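Local structure of periplasmic binding protein/LacI transcriptional regulator (Burkholderia multivorans, 4YLE) at residues L98-S103 and I123-D128. The protein probably binds a small sugar in the periplasm and delivers it to an ABC transporter for uptake. Sequence-based numbering, arbitrary orientation.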
ATOM      1  N   LEU A  98       9.152  -8.698   0.393  1.00 21.06           N
ATOM      2  CA  LEU A  98       7.797  -9.002  -0.009  1.00 21.61           C
ATOM      3  C   LEU A  98       6.830  -7.902   0.430  1.00 21.71           C
ATOM      4  O   LEU A  98       6.829  -7.522   1.606  1.00 20.10           O
ATOM      5  CB  LEU A  98       7.365 -10.337   0.599  1.00 24.21           C
ATOM      6  CG  LEU A  98       5.894 -10.732   0.422  1.00 25.24           C
ATOM      7  CD1 LEU A  98       5.580 -11.011  -1.033  1.00 25.34           C
ATOM      8  CD2 LEU A  98       5.583 -11.940   1.317  1.00 27.93           C
ATOM      9  N   ALA A  99       6.028  -7.404  -0.526  1.00 20.09           N
ATOM     10  CA  ALA A  99       4.841  -6.547  -0.262  1.00 23.74           C
ATOM     11  C   ALA A  99       3.586  -7.408  -0.410  1.00 23.90           C
ATOM     12  O   ALA A  99       3.100  -7.595  -1.522  1.00 20.28           O
ATOM     13  CB  ALA A  99       4.779  -5.361  -1.230  1.00 18.03           C
ATOM     14  N   PRO A 100       3.077  -7.973   0.704  1.00 21.80           N
ATOM     15  CA  PRO A 100       2.111  -9.075   0.552  1.00 24.05           C
ATOM     16  C   PRO A 100       0.708  -8.623   0.162  1.00 24.23           C
ATOM     17  O   PRO A 100       0.226  -7.593   0.651  1.00 23.09           O
ATOM     18  CB  PRO A 100       2.123  -9.730   1.938  1.00 26.63           C
ATOM     19  CG  PRO A 100       2.580  -8.694   2.866  1.00 25.58           C
ATOM     20  CD  PRO A 100       3.514  -7.804   2.104  1.00 22.37           C
ATOM     21  N   ALA A 101       0.071  -9.389  -0.718  1.00 26.08           N
ATOM     22  CA  ALA A 101      -1.265  -9.057  -1.220  1.00 25.36           C
ATOM     23  C   ALA A 101      -2.352  -9.314  -0.175  1.00 32.63           C
ATOM     24  O   ALA A 101      -3.468  -8.766  -0.273  1.00 27.15           O
ATOM     25  CB  ALA A 101      -1.561  -9.851  -2.477  1.00 26.52           C
ATOM     26  N   ASP A 102      -2.014 -10.163   0.798  1.00 29.26           N
ATOM     27  CA  ASP A 102      -2.896 -10.574   1.894  1.00 31.21           C
ATOM     28  C   ASP A 102      -2.045 -10.693   3.156  1.00 38.47           C
ATOM     29  O   ASP A 102      -1.003 -11.329   3.115  1.00 31.90           O
ATOM     30  CB  ASP A 102      -3.553 -11.908   1.558  1.00 33.99           C
ATOM     31  CG  ASP A 102      -4.634 -12.302   2.537  1.00 41.66           C
ATOM     32  OD1 ASP A 102      -4.368 -12.340   3.756  1.00 38.56           O
ATOM     33  OD2 ASP A 102      -5.758 -12.600   2.077  1.00 47.27           O
ATOM     34  N   SER A 103      -2.455 -10.069   4.255  1.00 32.01           N
ATOM     35  CA  SER A 103      -1.618 -10.039   5.469  1.00 32.46           C
ATOM     36  C   SER A 103      -1.546 -11.387   6.213  1.00 35.62           C
ATOM     37  O   SER A 103      -0.645 -11.620   7.018  1.00 36.18           O
ATOM     38  CB  SER A 103      -2.138  -8.962   6.411  1.00 32.35           C
ATOM     39  OG  SER A 103      -1.791  -7.674   5.896  1.00 29.22           O
ATOM     40  N   ILE A 123       7.720  -5.538   3.464  1.00 19.75           N
ATOM     41  CA  ILE A 123       7.478  -4.114   3.261  1.00 18.46           C
ATOM     42  C   ILE A 123       6.020  -3.787   2.944  1.00 17.29           C
ATOM     43  O   ILE A 123       5.261  -4.686   2.625  1.00 18.59           O
ATOM     44  CB  ILE A 123       8.339  -3.542   2.120  1.00 16.13           C
ATOM     45  CG1 ILE A 123       7.903  -4.085   0.747  1.00 19.09           C
ATOM     46  CG2 ILE A 123       9.855  -3.845   2.381  1.00 16.23           C
ATOM     47  CD1 ILE A 123       8.701  -3.491  -0.457  1.00 16.24           C
ATOM     48  N   ASP A 124       5.668  -2.493   3.075  1.00 15.03           N
ATOM     49  CA  ASP A 124       4.397  -1.907   2.588  1.00 14.91           C
ATOM     50  C   ASP A 124       3.209  -2.302   3.459  1.00 17.75           C
ATOM     51  O   ASP A 124       2.677  -1.489   4.222  1.00 20.56           O
ATOM     52  CB  ASP A 124       4.156  -2.303   1.135  1.00 17.97           C
ATOM     53  CG  ASP A 124       2.839  -1.764   0.583  1.00 18.78           C
ATOM     54  OD1 ASP A 124       2.332  -0.783   1.127  1.00 21.61           O
ATOM     55  OD2 ASP A 124       2.324  -2.322  -0.416  1.00 28.70           O
ATOM     56  N   ASN A 125       2.816  -3.564   3.363  1.00 18.74           N
ATOM     57  CA  ASN A 125       1.672  -4.069   4.086  1.00 22.04           C
ATOM     58  C   ASN A 125       2.124  -5.130   5.066  1.00 21.38           C
ATOM     59  O   ASN A 125       2.663  -6.150   4.673  1.00 22.33           O
ATOM     60  CB  ASN A 125       0.651  -4.653   3.128  1.00 20.09           C
ATOM     61  CG  ASN A 125      -0.464  -5.348   3.838  1.00 22.41           C
ATOM     62  OD1 ASN A 125      -0.964  -4.872   4.878  1.00 25.64           O
ATOM     63  ND2 ASN A 125      -0.903  -6.492   3.283  1.00 25.16           N
ATOM     64  N   ARG A 126       1.906  -4.888   6.339  1.00 23.88           N
ATOM     65  CA  ARG A 126       2.459  -5.754   7.351  1.00 24.57           C
ATOM     66  C   ARG A 126       1.710  -7.074   7.439  1.00 27.22           C
ATOM     67  O   ARG A 126       0.486  -7.105   7.489  1.00 28.25           O
ATOM     68  CB  ARG A 126       2.455  -5.052   8.703  1.00 30.98           C
ATOM     69  CG  ARG A 126       3.365  -5.702   9.725  1.00 45.88           C
ATOM     70  CD  ARG A 126       3.064  -5.178  11.106  1.00 46.38           C
ATOM     71  NE  ARG A 126       3.258  -3.733  11.186  1.00 49.25           N
ATOM     72  CZ  ARG A 126       4.297  -3.141  11.771  1.00 60.50           C
ATOM     73  NH1 ARG A 126       5.263  -3.860  12.356  1.00 58.43           N
ATOM     74  NH2 ARG A 126       4.362  -1.814  11.778  1.00 57.09           N
ATOM     75  N   LEU A 127       2.474  -8.166   7.439  1.00 28.31           N
ATOM     76  CA  LEU A 127       1.953  -9.492   7.719  1.00 31.38           C
ATOM     77  C   LEU A 127       1.323  -9.524   9.088  1.00 33.56           C
ATOM     78  O   LEU A 127       1.727  -8.787   9.980  1.00 35.40           O
ATOM     79  CB  LEU A 127       3.073 -10.522   7.628  1.00 32.05           C
ATOM     80  CG  LEU A 127       3.639 -10.699   6.225  1.00 30.42           C
ATOM     81  CD1 LEU A 127       4.949 -11.462   6.300  1.00 31.12           C
ATOM     82  CD2 LEU A 127       2.648 -11.407   5.300  1.00 31.35           C
ATOM     83  N   ASP A 128       0.328 -10.378   9.264  1.00 36.11           N
ATOM     84  CA  ASP A 128      -0.416 -10.370  10.506  1.00 38.67           C
ATOM     85  C   ASP A 128       0.479 -10.896  11.637  1.00 40.57           C
ATOM     86  O   ASP A 128       1.015 -11.986  11.533  1.00 41.84           O
ATOM     87  CB  ASP A 128      -1.675 -11.209  10.379  1.00 41.28           C
ATOM     88  CG  ASP A 128      -2.597 -11.060  11.580  1.00 52.01           C
ATOM     89  OD1 ASP A 128      -2.130 -11.191  12.735  1.00 52.13           O
ATOM     90  OD2 ASP A 128      -3.795 -10.806  11.362  1.00 48.15           O
TER
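Asn125 reaches across to the loop 98-103 with its carboxamide, and ND2 gives a nearly straight hydrogen bond to Pro100 O at 3.1 Å (N-H...O 174°). The acceptor lies almost in the amide plane of Asn125, while the amide nitrogen stands above the plane of the proline carbonyl. With CG anti to the backbone N (chi1 172°), the side chain extends far enough to bring ND2 also within 3.0 Å of Ser103 OG, a weak, bent bond. An asparagine suits this buried place because one flat group both donates and accepts: its OD1 takes the backbone N-H of Asn178.

The Ser103 hydroxyl, OG anti to the carbonyl carbon, donates to Arg126 O over 2.8 Å and accepts from Thr177 N; a short side chain suits this close backbone approach. Next to it, Asp128 N ties the loops together by bonding to Ser103 O at 2.7 Å, while its carboxylate caps helix 129-133, OD1 accepting the N-H of Asp130 as an aspartate can.

On the apolar side, the Pro100 ring crosses Leu127 obliquely, CG against CD2 at 3.6 Å. Its compact CH2 groups also fit against Asn125 O, 3.1 Å from Pro100 CG, a carbonyl that accepts from Asn122 ND2. At the strand ends, Ile123 N donates to Leu98 O (2.9 Å), and the small Ala99 methyl touches both Ile123 CG1 and Asp124 CB. Asp124 sends its carboxylate to Lys40 and to the unidentified ligand, consistent with the interlobe cleft of a type I periplasmic binding protein fold.

These loops leave the C-terminal ends of neighbouring parallel strands 95-98 and 119-123; Leu98 and Leu127 touch Val110 of helix 107-115, and the start of helix 177-193 approaches from the other lobe.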